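Local structure of molybdopterin biosynthesis protein MoaB (Sulfolobus tokodaii, 3IWT) at residues 106-111 and 138-143; 17-23 and 82-88; 90-94 and 133-137; 103-107 and 146-150. The protein probably takes part in molybdenum cofactor biosynthesis, as a MogA/MoaB-family protein expected to bind molybdopterin. All coordinates share one frame; numbering follows the deposited sequence.

Contact 1 of 4, residues 106-111 and 138-143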
loop_
_atom_site.group_PDB
_atom_site.type_symbol
_atom_site.label_atom_id
_atom_site.label_comp_id
_atom_site.label_asym_id
_atom_site.label_seq_id
_atom_site.Cartn_x
_atom_site.Cartn_y
_atom_site.Cartn_z
ATOM N N LEU A 106 -9.046 9.575 -1.316
ATOM C CA LEU A 106 -9.102 10.868 -0.664
ATOM C C LEU A 106 -9.609 10.849 0.779
ATOM O O LEU A 106 -9.527 11.858 1.495
ATOM C CB LEU A 106 -9.981 11.807 -1.464
ATOM C CG LEU A 106 -9.655 11.881 -2.969
ATOM C CD1 LEU A 106 -10.537 12.996 -3.518
ATOM C CD2 LEU A 106 -8.198 12.104 -3.292
ATOM N N PHE A 107 -10.161 9.725 1.196
ATOM C CA PHE A 107 -10.704 9.603 2.537
ATOM C C PHE A 107 -9.594 9.817 3.559
ATOM O O PHE A 107 -8.486 9.292 3.403
ATOM C CB PHE A 107 -11.362 8.214 2.743
ATOM C CG PHE A 107 -12.576 7.946 1.878
ATOM C CD1 PHE A 107 -13.360 8.969 1.378
ATOM C CD2 PHE A 107 -12.982 6.622 1.621
ATOM C CE1 PHE A 107 -14.505 8.714 0.610
ATOM C CE2 PHE A 107 -14.161 6.354 0.853
ATOM C CZ PHE A 107 -14.900 7.411 0.351
ATOM N N ASP A 108 -9.870 10.604 4.588
ATOM C CA ASP A 108 -9.025 10.596 5.785
ATOM C C ASP A 108 -8.985 9.179 6.413
ATOM O O ASP A 108 -7.921 8.676 6.734
ATOM C CB ASP A 108 -9.542 11.590 6.814
ATOM C CG ASP A 108 -9.501 13.050 6.322
ATOM O OD1 ASP A 108 -8.921 13.341 5.270
ATOM O OD2 ASP A 108 -10.046 13.912 7.029
ATOM N N ARG A 109 -10.178 8.584 6.561
ATOM C CA ARG A 109 -10.388 7.217 7.060
ATOM C C ARG A 109 -11.471 6.572 6.189
ATOM O O ARG A 109 -12.519 7.192 5.983
ATOM C CB ARG A 109 -10.897 7.250 8.512
ATOM C CG ARG A 109 -10.022 8.063 9.455
ATOM C CD ARG A 109 -10.416 7.870 10.921
ATOM N NE ARG A 109 -11.494 8.769 11.316
ATOM C CZ ARG A 109 -12.037 8.801 12.532
ATOM N NH1 ARG A 109 -11.640 7.953 13.483
ATOM N NH2 ARG A 109 -12.990 9.681 12.787
ATOM N N GLU A 110 -11.230 5.360 5.674
ATOM C CA GLU A 110 -12.295 4.602 5.018
ATOM C C GLU A 110 -13.178 4.027 6.123
ATOM O O GLU A 110 -12.689 3.522 7.140
ATOM C CB GLU A 110 -11.820 3.441 4.091
ATOM C CG GLU A 110 -12.997 2.798 3.232
ATOM C CD GLU A 110 -12.716 1.403 2.596
ATOM O OE1 GLU A 110 -11.591 0.941 2.701
ATOM O OE2 GLU A 110 -13.658 0.753 2.016
ATOM N N ILE A 111 -14.486 4.068 5.908
ATOM C CA ILE A 111 -15.396 3.349 6.806
ATOM C C ILE A 111 -15.433 1.931 6.200
ATOM O O ILE A 111 -16.286 1.605 5.366
ATOM C CB ILE A 111 -16.801 4.012 6.926
ATOM C CG1 ILE A 111 -16.630 5.436 7.494
ATOM C CG2 ILE A 111 -17.719 3.197 7.856
ATOM C CD1 ILE A 111 -17.812 6.366 7.280
ATOM N N SER A 138 -18.823 2.116 -1.286
ATOM C CA SER A 138 -17.871 2.429 -0.218
ATOM C C SER A 138 -18.304 3.682 0.525
ATOM O O SER A 138 -19.141 4.442 0.030
ATOM C CB SER A 138 -16.476 2.651 -0.811
ATOM O OG SER A 138 -15.972 1.485 -1.434
ATOM N N ALA A 139 -17.758 3.872 1.724
ATOM C CA ALA A 139 -18.005 5.067 2.550
ATOM C C ALA A 139 -16.686 5.480 3.236
ATOM O O ALA A 139 -15.770 4.656 3.419
ATOM C CB ALA A 139 -19.145 4.814 3.602
ATOM N N GLY A 140 -16.594 6.768 3.568
ATOM C CA GLY A 140 -15.431 7.315 4.211
ATOM C C GLY A 140 -15.700 8.660 4.850
ATOM O O GLY A 140 -16.830 9.176 4.823
ATOM N N ILE A 141 -14.643 9.212 5.431
ATOM C CA ILE A 141 -14.702 10.444 6.198
ATOM C C ILE A 141 -13.616 11.358 5.614
ATOM O O ILE A 141 -12.476 10.910 5.405
ATOM C CB ILE A 141 -14.392 10.171 7.715
ATOM C CG1 ILE A 141 -15.427 9.217 8.346
ATOM C CG2 ILE A 141 -14.314 11.478 8.505
ATOM C CD1 ILE A 141 -14.854 8.327 9.462
ATOM N N ILE A 142 -13.993 12.591 5.275
ATOM C CA ILE A 142 -13.021 13.629 4.884
ATOM C C ILE A 142 -13.319 14.871 5.696
ATOM O O ILE A 142 -14.393 15.410 5.601
ATOM C CB ILE A 142 -13.101 13.992 3.383
ATOM C CG1 ILE A 142 -12.888 12.750 2.534
ATOM C CG2 ILE A 142 -12.039 15.095 3.037
ATOM C CD1 ILE A 142 -13.127 12.920 1.057
ATOM N N GLY A 143 -12.356 15.332 6.489
ATOM C CA GLY A 143 -12.611 16.420 7.423
ATOM C C GLY A 143 -13.665 15.938 8.403
ATOM O O GLY A 143 -13.524 14.878 8.991
HETATM O O HOH W 1 -11.290 13.406 9.256
HETATM O O HOH W 2 -16.399 1.300 2.739
HETATM O O HOH W 3 -14.444 -0.369 -0.306
#
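Phe107 lays one face of its ring on the backbone of Gly140, whose CA sits 3.5 Å from the centroid of the Phe107 ring and only 8° off its normal, a well-centred CH-pi contact. At the rim, in the plane of the ring, Ile142 CD1 comes within 4.0 Å of Phe107 CD1, the two side chains meeting at about a right angle. A CB at position 140 would collide with the ring, so glycine allows this direct seating on main chain. The carboxylate of Asp108 is gripped differently: Gly143 N donates to Asp108 OD2 over 2.8 Å, coming from above the carboxylate plane (48° out of it). A water donates to both Asp108 OD2 and Gly143 O, while OD1 forms a salt bridge with Lys66 of the third subunit. The antiparallel pairing opens with a classic beta bulge, in which Asp108 and Arg109 both face Ile141, whose O receives weak bonds from both amides; Ile141 N answers with a firmer one to Arg109 O, at 3.0 Å. The Ile111 and Ile141 side chains cross at about a right angle, with Ile111 CD1 3.9 Å from Ile141 CG1. Strand 109-110 is an outermost strand of the sheet within the chain, beside strand 138-142. Leu106 and Ile142 lean on Leu70 and Leu77 of helix 66-77, whereas Ile111 and Ile141 meet Leu172 and Val176 of helix 154-176.

Contact 2 of 4, residues 17-23 and 82-88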
loop_
_atom_site.group_PDB
_atom_site.type_symbol
_atom_site.label_atom_id
_atom_site.label_comp_id
_atom_site.label_asym_id
_atom_site.label_seq_id
_atom_site.Cartn_x
_atom_site.Cartn_y
_atom_site.Cartn_z
ATOM N N ASN A 17 -27.393 18.167 6.435
ATOM C CA ASN A 17 -27.288 18.721 5.077
ATOM C C ASN A 17 -26.521 17.779 4.129
ATOM O O ASN A 17 -25.361 17.393 4.390
ATOM C CB ASN A 17 -26.575 20.063 5.105
ATOM C CG ASN A 17 -27.295 21.125 5.929
ATOM O OD1 ASN A 17 -26.647 21.941 6.591
ATOM N ND2 ASN A 17 -28.592 21.169 5.840
ATOM N N PHE A 18 -27.154 17.434 3.017
ATOM C CA PHE A 18 -26.618 16.448 2.070
ATOM C C PHE A 18 -26.349 17.113 0.731
ATOM O O PHE A 18 -27.104 17.995 0.308
ATOM C CB PHE A 18 -27.615 15.304 1.863
ATOM C CG PHE A 18 -27.715 14.362 3.027
ATOM C CD1 PHE A 18 -28.363 14.747 4.174
ATOM C CD2 PHE A 18 -27.124 13.092 2.974
ATOM C CE1 PHE A 18 -28.482 13.898 5.256
ATOM C CE2 PHE A 18 -27.238 12.215 4.062
ATOM C CZ PHE A 18 -27.896 12.639 5.213
ATOM N N TYR A 19 -25.272 16.680 0.070
ATOM C CA TYR A 19 -24.983 17.050 -1.303
ATOM C C TYR A 19 -25.013 15.771 -2.147
ATOM O O TYR A 19 -24.379 14.765 -1.790
ATOM C CB TYR A 19 -23.600 17.691 -1.385
ATOM C CG TYR A 19 -23.308 18.431 -2.658
ATOM C CD1 TYR A 19 -23.183 19.817 -2.651
ATOM C CD2 TYR A 19 -23.127 17.758 -3.853
ATOM C CE1 TYR A 19 -22.862 20.515 -3.802
ATOM C CE2 TYR A 19 -22.852 18.439 -5.015
ATOM C CZ TYR A 19 -22.711 19.822 -4.982
ATOM O OH TYR A 19 -22.390 20.500 -6.123
ATOM N N VAL A 20 -25.724 15.818 -3.272
ATOM C CA VAL A 20 -25.970 14.610 -4.065
ATOM C C VAL A 20 -25.225 14.716 -5.397
ATOM O O VAL A 20 -25.355 15.716 -6.096
ATOM C CB VAL A 20 -27.475 14.369 -4.325
ATOM C CG1 VAL A 20 -27.710 13.087 -5.145
ATOM C CG2 VAL A 20 -28.241 14.284 -3.002
ATOM N N ILE A 21 -24.485 13.675 -5.755
ATOM C CA ILE A 21 -23.721 13.687 -7.008
ATOM C C ILE A 21 -24.100 12.494 -7.874
ATOM O O ILE A 21 -23.990 11.332 -7.451
ATOM C CB ILE A 21 -22.198 13.692 -6.761
ATOM C CG1 ILE A 21 -21.775 14.866 -5.873
ATOM C CG2 ILE A 21 -21.404 13.698 -8.108
ATOM C CD1 ILE A 21 -20.282 14.816 -5.471
ATOM N N THR A 22 -24.545 12.756 -9.092
ATOM C CA THR A 22 -24.889 11.657 -10.000
ATOM C C THR A 22 -23.751 11.496 -10.988
ATOM O O THR A 22 -23.345 12.460 -11.610
ATOM C CB THR A 22 -26.244 11.906 -10.699
ATOM O OG1 THR A 22 -27.266 11.869 -9.707
ATOM C CG2 THR A 22 -26.520 10.842 -11.784
ATOM N N ILE A 23 -23.232 10.266 -11.097
ATOM C CA ILE A 23 -22.125 9.957 -12.006
ATOM C C ILE A 23 -22.674 9.069 -13.129
ATOM O O ILE A 23 -22.904 7.864 -12.946
ATOM C CB ILE A 23 -20.953 9.283 -11.261
ATOM C CG1 ILE A 23 -20.528 10.143 -10.070
ATOM C CG2 ILE A 23 -19.803 9.049 -12.192
ATOM C CD1 ILE A 23 -19.502 9.506 -9.139
ATOM N N VAL A 82 -22.208 21.556 4.210
ATOM C CA VAL A 82 -22.414 20.149 3.823
ATOM C C VAL A 82 -21.981 19.219 4.958
ATOM O O VAL A 82 -20.861 19.330 5.459
ATOM C CB VAL A 82 -21.679 19.791 2.494
ATOM C CG1 VAL A 82 -21.685 18.260 2.255
ATOM C CG2 VAL A 82 -22.313 20.531 1.310
ATOM N N ASP A 83 -22.862 18.303 5.363
ATOM C CA ASP A 83 -22.501 17.265 6.348
ATOM C C ASP A 83 -22.124 15.934 5.703
ATOM O O ASP A 83 -21.207 15.233 6.158
ATOM C CB ASP A 83 -23.644 17.043 7.346
ATOM C CG ASP A 83 -24.013 18.295 8.098
ATOM O OD1 ASP A 83 -23.102 18.944 8.632
ATOM O OD2 ASP A 83 -25.217 18.638 8.162
ATOM N N VAL A 84 -22.853 15.573 4.653
ATOM C CA VAL A 84 -22.713 14.268 4.023
ATOM C C VAL A 84 -22.815 14.468 2.500
ATOM O O VAL A 84 -23.662 15.251 2.009
ATOM C CB VAL A 84 -23.842 13.288 4.465
ATOM C CG1 VAL A 84 -23.653 11.887 3.846
ATOM C CG2 VAL A 84 -23.985 13.211 5.998
ATOM N N ILE A 85 -21.982 13.731 1.781
ATOM C CA ILE A 85 -22.011 13.662 0.328
ATOM C C ILE A 85 -22.397 12.235 -0.048
ATOM O O ILE A 85 -21.789 11.281 0.445
ATOM C CB ILE A 85 -20.641 13.999 -0.301
ATOM C CG1 ILE A 85 -20.193 15.417 0.085
ATOM C CG2 ILE A 85 -20.695 13.812 -1.851
ATOM C CD1 ILE A 85 -18.692 15.750 -0.175
ATOM N N ILE A 86 -23.375 12.109 -0.942
ATOM C CA ILE A 86 -23.781 10.820 -1.482
ATOM C C ILE A 86 -23.688 10.865 -3.001
ATOM O O ILE A 86 -24.255 11.753 -3.663
ATOM C CB ILE A 86 -25.212 10.432 -1.054
ATOM C CG1 ILE A 86 -25.363 10.422 0.479
ATOM C CG2 ILE A 86 -25.610 9.040 -1.663
ATOM C CD1 ILE A 86 -26.789 10.047 0.964
ATOM N N SER A 87 -22.948 9.916 -3.565
ATOM C CA SER A 87 -22.905 9.794 -5.013
ATOM C C SER A 87 -23.584 8.522 -5.453
ATOM O O SER A 87 -23.599 7.517 -4.725
ATOM C CB SER A 87 -21.468 9.870 -5.562
ATOM O OG SER A 87 -20.687 8.744 -5.157
ATOM N N THR A 88 -24.115 8.548 -6.671
ATOM C CA THR A 88 -24.667 7.363 -7.293
ATOM C C THR A 88 -24.049 7.173 -8.669
ATOM O O THR A 88 -24.115 8.072 -9.498
ATOM C CB THR A 88 -26.212 7.432 -7.419
ATOM O OG1 THR A 88 -26.709 6.332 -8.219
ATOM C CG2 THR A 88 -26.709 8.760 -8.011
#
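Phe18 and Val84 lie side by side and point the same way, as neighbours on two parallel strands of an alpha/beta sheet covered by helices on both faces. The axes of the short strand segments diverge by 19°, and Val84 presents CG2 over a face of the Phe18 ring while its CB approaches Phe18 CE2 to 3.6 Å. Ile86 crosses the same ring at a slant, CD1 to Phe18 CD2 at 3.7 Å, and Ile45 and Leu49 of helix 40-51 complete this layer. Tyr19 belongs to the reverse face. With CG anti to the backbone N (chi1 -165°), its ring heads away from strand 84-88; Tyr19 CD1 and CB each come to 4.1 Å from Val82 CG2, obliquely to the ring. Farther along this face Ile21 CD1 meets Ile85 CG2 at 3.8 Å, against Phe73 and Leu77 of helix 66-77. Thr22 and Thr88 again stand alongside each other, but their hydroxyls turn elsewhere, to Asp39 and to Pro151 O. At the start of the ladder Asn17 N reaches the anti side of Asp83 OD2 in an almost straight bond of 175°, and Asp83 OD1 makes a salt bridge with Arg177. Replacement of Asp83 by alanine is likely to leave Arg177 and the backbone N of Asn17 without the carboxylate. Asn17 O accepts twice, from Asp83 N at 2.8 Å and from Val84 N at 3.1 Å.

Contact 3 of 4, residues 90-94 and 133-137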
loop_
_atom_site.group_PDB
_atom_site.type_symbol
_atom_site.label_atom_id
_atom_site.label_comp_id
_atom_site.label_asym_id
_atom_site.label_seq_id
_atom_site.Cartn_x
_atom_site.Cartn_y
_atom_site.Cartn_z
ATOM N N GLY A 90 -21.035 4.273 -10.926
ATOM C CA GLY A 90 -19.648 3.970 -11.239
ATOM C C GLY A 90 -18.869 3.172 -10.222
ATOM O O GLY A 90 -17.634 3.296 -10.171
ATOM N N THR A 91 -19.575 2.332 -9.459
ATOM C CA THR A 91 -18.951 1.535 -8.401
ATOM C C THR A 91 -18.867 0.025 -8.729
ATOM O O THR A 91 -18.593 -0.775 -7.859
ATOM C CB THR A 91 -19.672 1.762 -7.057
ATOM O OG1 THR A 91 -21.037 1.307 -7.117
ATOM C CG2 THR A 91 -19.669 3.241 -6.654
ATOM N N GLY A 92 -19.076 -0.346 -9.988
ATOM C CA GLY A 92 -18.964 -1.719 -10.409
ATOM C C GLY A 92 -17.734 -2.015 -11.234
ATOM O O GLY A 92 -16.690 -1.364 -11.089
ATOM N N TYR A 93 -17.846 -3.039 -12.079
ATOM C CA TYR A 93 -16.700 -3.528 -12.841
ATOM C C TYR A 93 -16.813 -3.299 -14.351
ATOM O O TYR A 93 -16.060 -3.892 -15.117
ATOM C CB TYR A 93 -16.431 -5.006 -12.511
ATOM C CG TYR A 93 -15.978 -5.154 -11.081
ATOM C CD1 TYR A 93 -14.643 -4.953 -10.726
ATOM C CD2 TYR A 93 -16.892 -5.403 -10.074
ATOM C CE1 TYR A 93 -14.234 -5.032 -9.394
ATOM C CE2 TYR A 93 -16.501 -5.475 -8.743
ATOM C CZ TYR A 93 -15.181 -5.316 -8.404
ATOM O OH TYR A 93 -14.803 -5.395 -7.067
ATOM N N SER A 94 -17.706 -2.407 -14.780
ATOM C CA SER A 94 -17.592 -1.869 -16.133
ATOM C C SER A 94 -16.201 -1.218 -16.303
ATOM O O SER A 94 -15.656 -0.643 -15.369
ATOM C CB SER A 94 -18.702 -0.871 -16.403
ATOM O OG SER A 94 -18.417 -0.096 -17.539
ATOM N N TYR A 133 -21.306 -9.509 -5.105
ATOM C CA TYR A 133 -19.841 -9.361 -5.137
ATOM C C TYR A 133 -19.348 -8.505 -6.281
ATOM O O TYR A 133 -18.140 -8.226 -6.373
ATOM C CB TYR A 133 -19.090 -10.676 -5.014
ATOM C CG TYR A 133 -19.078 -11.624 -6.194
ATOM C CD1 TYR A 133 -18.157 -11.466 -7.228
ATOM C CD2 TYR A 133 -19.934 -12.698 -6.248
ATOM C CE1 TYR A 133 -18.096 -12.352 -8.299
ATOM C CE2 TYR A 133 -19.890 -13.614 -7.310
ATOM C CZ TYR A 133 -18.961 -13.435 -8.345
ATOM O OH TYR A 133 -18.881 -14.348 -9.397
ATOM N N LEU A 134 -20.267 -8.033 -7.121
ATOM C CA LEU A 134 -19.908 -7.170 -8.244
ATOM C C LEU A 134 -20.077 -5.648 -7.992
ATOM O O LEU A 134 -20.022 -4.850 -8.942
ATOM C CB LEU A 134 -20.690 -7.644 -9.469
ATOM C CG LEU A 134 -20.303 -9.067 -9.925
ATOM C CD1 LEU A 134 -20.999 -9.388 -11.239
ATOM C CD2 LEU A 134 -18.792 -9.232 -10.050
ATOM N N THR A 135 -20.237 -5.258 -6.723
ATOM C CA THR A 135 -20.198 -3.821 -6.344
ATOM C C THR A 135 -19.042 -3.513 -5.391
ATOM O O THR A 135 -18.632 -4.369 -4.606
ATOM C CB THR A 135 -21.521 -3.354 -5.737
ATOM O OG1 THR A 135 -21.498 -1.930 -5.512
ATOM C CG2 THR A 135 -21.860 -4.109 -4.421
ATOM N N LYS A 136 -18.541 -2.282 -5.491
ATOM C CA LYS A 136 -17.514 -1.731 -4.613
ATOM C C LYS A 136 -18.001 -0.478 -3.870
ATOM O O LYS A 136 -17.188 0.345 -3.416
ATOM C CB LYS A 136 -16.264 -1.404 -5.413
ATOM C CG LYS A 136 -15.645 -2.549 -6.110
ATOM C CD LYS A 136 -14.380 -2.112 -6.876
ATOM C CE LYS A 136 -14.727 -1.404 -8.203
ATOM N NZ LYS A 136 -13.493 -1.282 -9.010
ATOM N N ALA A 137 -19.327 -0.332 -3.752
ATOM C CA ALA A 137 -19.926 0.730 -2.961
ATOM C C ALA A 137 -19.148 0.866 -1.645
ATOM O O ALA A 137 -18.799 -0.128 -1.019
ATOM C CB ALA A 137 -21.422 0.464 -2.713
HETATM O O HOH W 4 -22.109 -1.393 -8.449
HETATM O O HOH W 5 -14.079 -0.745 -11.317
HETATM O O HOH W 6 -16.712 -6.257 -5.405
HETATM O O HOH W 7 -20.318 -4.659 -11.663
#
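Tyr93 and Lys136 are brought together by two torsions: chi1 of Tyr93 (-67°) sets CG opposite the carbonyl carbon and carries the ring to the other loop, and a bend at chi3 of Lys136 (-78°) folds the lysine chain over that ring. Lys136 CE consequently rests above one face, 4.2 Å from the Tyr93 ring centroid, while Lys136 CG lies close to Tyr93 OH at 3.1 Å. The ring edge meets the peptide of Leu134, with Tyr93 CD2 3.4 Å from Leu134 O. Lys136 NZ continues to a salt bridge with Glu101. Lys136 N donates to Thr91 O at 2.8 Å. Thr91 and Thr135 stand alongside each other with a water between their hydroxyls, and Thr135 OG1 also accepts from Ala137 N in an ST turn. Tyr93 OH donates to a water that bonds to Tyr133 O and Thr135 O, and Tyr93 OH also accepts from Glu112 N of the fourth subunit. A phenylalanine in its place would probably leave that Glu112 N without its acceptor and take from the water the hydroxyl that donates to it. One direct bond and several bridging waters thus join the two loops, and Tyr93 OH extends the network to the fourth subunit.

Contact 4 of 4, residues 103-107 and 146-150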
loop_
_atom_site.group_PDB
_atom_site.type_symbol
_atom_site.label_atom_id
_atom_site.label_comp_id
_atom_site.label_asym_id
_atom_site.label_seq_id
_atom_site.Cartn_x
_atom_site.Cartn_y
_atom_site.Cartn_z
ATOM N N ILE A 103 -12.203 8.377 -5.740
ATOM C CA ILE A 103 -12.521 9.072 -4.492
ATOM C C ILE A 103 -12.028 8.403 -3.220
ATOM O O ILE A 103 -11.676 9.084 -2.248
ATOM C CB ILE A 103 -14.054 9.366 -4.414
ATOM C CG1 ILE A 103 -14.451 10.246 -5.607
ATOM C CG2 ILE A 103 -14.472 9.977 -3.059
ATOM C CD1 ILE A 103 -13.770 11.615 -5.691
ATOM N N ARG A 104 -12.003 7.068 -3.205
ATOM C CA ARG A 104 -11.717 6.347 -1.976
ATOM C C ARG A 104 -10.362 6.713 -1.427
ATOM O O ARG A 104 -10.166 6.760 -0.215
ATOM C CB ARG A 104 -11.855 4.809 -2.184
ATOM C CG ARG A 104 -11.705 3.999 -0.914
ATOM C CD ARG A 104 -12.144 2.563 -1.157
ATOM N NE ARG A 104 -11.299 1.975 -2.170
ATOM C CZ ARG A 104 -11.510 0.750 -2.668
ATOM N NH1 ARG A 104 -12.517 0.029 -2.248
ATOM N NH2 ARG A 104 -10.700 0.270 -3.577
ATOM N N LYS A 105 -9.443 7.050 -2.325
ATOM C CA LYS A 105 -8.106 7.447 -1.980
ATOM C C LYS A 105 -8.046 8.713 -1.143
ATOM O O LYS A 105 -7.086 8.890 -0.366
ATOM C CB LYS A 105 -7.263 7.694 -3.263
ATOM C CG LYS A 105 -6.652 6.469 -3.778
ATOM C CD LYS A 105 -5.801 6.718 -5.001
ATOM C CE LYS A 105 -6.295 5.884 -6.198
ATOM N NZ LYS A 105 -6.130 6.719 -7.487
ATOM N N LEU A 106 -9.046 9.575 -1.316
ATOM C CA LEU A 106 -9.102 10.868 -0.664
ATOM C C LEU A 106 -9.609 10.849 0.779
ATOM O O LEU A 106 -9.527 11.858 1.495
ATOM C CB LEU A 106 -9.981 11.807 -1.464
ATOM C CG LEU A 106 -9.655 11.881 -2.969
ATOM C CD1 LEU A 106 -10.537 12.996 -3.518
ATOM C CD2 LEU A 106 -8.198 12.104 -3.292
ATOM N N PHE A 107 -10.161 9.725 1.196
ATOM C CA PHE A 107 -10.704 9.603 2.537
ATOM C C PHE A 107 -9.594 9.817 3.559
ATOM O O PHE A 107 -8.486 9.292 3.403
ATOM C CB PHE A 107 -11.362 8.214 2.743
ATOM C CG PHE A 107 -12.576 7.946 1.878
ATOM C CD1 PHE A 107 -13.360 8.969 1.378
ATOM C CD2 PHE A 107 -12.982 6.622 1.621
ATOM C CE1 PHE A 107 -14.505 8.714 0.610
ATOM C CE2 PHE A 107 -14.161 6.354 0.853
ATOM C CZ PHE A 107 -14.900 7.411 0.351
ATOM N N ILE A 146 -19.017 13.038 5.959
ATOM C CA ILE A 146 -19.143 11.638 5.605
ATOM C C ILE A 146 -19.405 11.576 4.094
ATOM O O ILE A 146 -20.060 12.453 3.519
ATOM C CB ILE A 146 -20.318 10.971 6.358
ATOM C CG1 ILE A 146 -20.227 11.241 7.874
ATOM C CG2 ILE A 146 -20.384 9.452 6.050
ATOM C CD1 ILE A 146 -18.835 10.996 8.513
ATOM N N VAL A 147 -18.880 10.542 3.451
ATOM C CA VAL A 147 -19.060 10.374 2.026
ATOM C C VAL A 147 -19.515 8.944 1.761
ATOM O O VAL A 147 -18.893 8.013 2.266
ATOM C CB VAL A 147 -17.746 10.638 1.250
ATOM C CG1 VAL A 147 -17.953 10.371 -0.252
ATOM C CG2 VAL A 147 -17.181 12.083 1.536
ATOM N N TYR A 148 -20.594 8.787 0.985
ATOM C CA TYR A 148 -21.090 7.474 0.580
ATOM C C TYR A 148 -21.037 7.404 -0.939
ATOM O O TYR A 148 -21.602 8.260 -1.624
ATOM C CB TYR A 148 -22.515 7.220 1.054
ATOM C CG TYR A 148 -22.712 7.103 2.557
ATOM C CD1 TYR A 148 -22.537 5.893 3.204
ATOM C CD2 TYR A 148 -23.128 8.206 3.326
ATOM C CE1 TYR A 148 -22.744 5.783 4.587
ATOM C CE2 TYR A 148 -23.310 8.107 4.695
ATOM C CZ TYR A 148 -23.149 6.890 5.325
ATOM O OH TYR A 148 -23.358 6.797 6.693
ATOM N N LEU A 149 -20.341 6.391 -1.450
ATOM C CA LEU A 149 -20.243 6.140 -2.871
ATOM C C LEU A 149 -21.124 4.954 -3.215
ATOM O O LEU A 149 -20.776 3.802 -2.951
ATOM C CB LEU A 149 -18.786 5.849 -3.270
ATOM C CG LEU A 149 -17.694 6.812 -2.807
ATOM C CD1 LEU A 149 -16.284 6.294 -3.261
ATOM C CD2 LEU A 149 -17.981 8.263 -3.299
ATOM N N LEU A 150 -22.280 5.238 -3.809
ATOM C CA LEU A 150 -23.288 4.217 -4.064
ATOM C C LEU A 150 -23.355 3.769 -5.525
ATOM O O LEU A 150 -22.960 4.507 -6.412
ATOM C CB LEU A 150 -24.661 4.721 -3.627
ATOM C CG LEU A 150 -24.794 5.226 -2.180
ATOM C CD1 LEU A 150 -26.295 5.659 -1.848
ATOM C CD2 LEU A 150 -24.221 4.152 -1.162
#
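Ile103 and Phe107 pack on Leu149 and Val147 of strand 145-150, and these four apolar side chains carry the contact. Ile103 reaches the strand with its CG2 methyl, which lies 3.9 Å from Leu149 CD2; the two side chains cross at a slant. The same methyl grazes Val147 CG1 at 4.5 Å. Phe107 brings the far end of its ring to the strand: CE1 approaches Val147 CB to 3.8 Å, and CZ meets Leu149 CD1 at 4.0 Å. Phe107 and Leu149 advance from opposite directions, and Leu149 CD1 meets Ile103 CB as well as the ring. Contacts within the turn give the ring its second wall. Ile103 O and Arg104 CA stand over the face of Phe107 that is turned from Gly140, both shifted toward the rim. Backbone bonds keep the turn compact, Leu106 N to Ile103 O at 2.8 Å and Phe107 N to Arg104 O at 3.3 Å. Charged interactions lie off to the side: Arg104 takes its guanidinium away from the strand, to a salt bridge with Glu112 of the fourth subunit. The arrangement is apolar packing of the end of helix 99-103, and the loop after it, on the sheet. Phe73 of helix 66-77 touches Ile103, Val147 and Leu149 and so completes the cluster. The strand itself runs between strands 84-88 and 138-142, and on its reverse face Tyr148 meets Phe114 edge-to-face and packs on Ile165 and Leu172 of helix 154-176.

From the N terminus, contact 2 closes first, joining strand 17-23 to 84-88 around an intervening strand and three helices, and it is complete before the others open. Contact 3 then ties the loop straight after strand 84-88 to the loop at 133-137 that leads into strand 138-142. Contacts 1 and 4 start from the same stretch, around 106-107, inside that span and end beyond it, so each crosses contact 3; contact 1 closes on strand 138-142 and contact 4 on the next strand, 145-150. In the sheet, strand 145-150 bonds to 84-88 on one flank and to 138-142 on the other, making contact 4 the bridge between contacts 2 and 1.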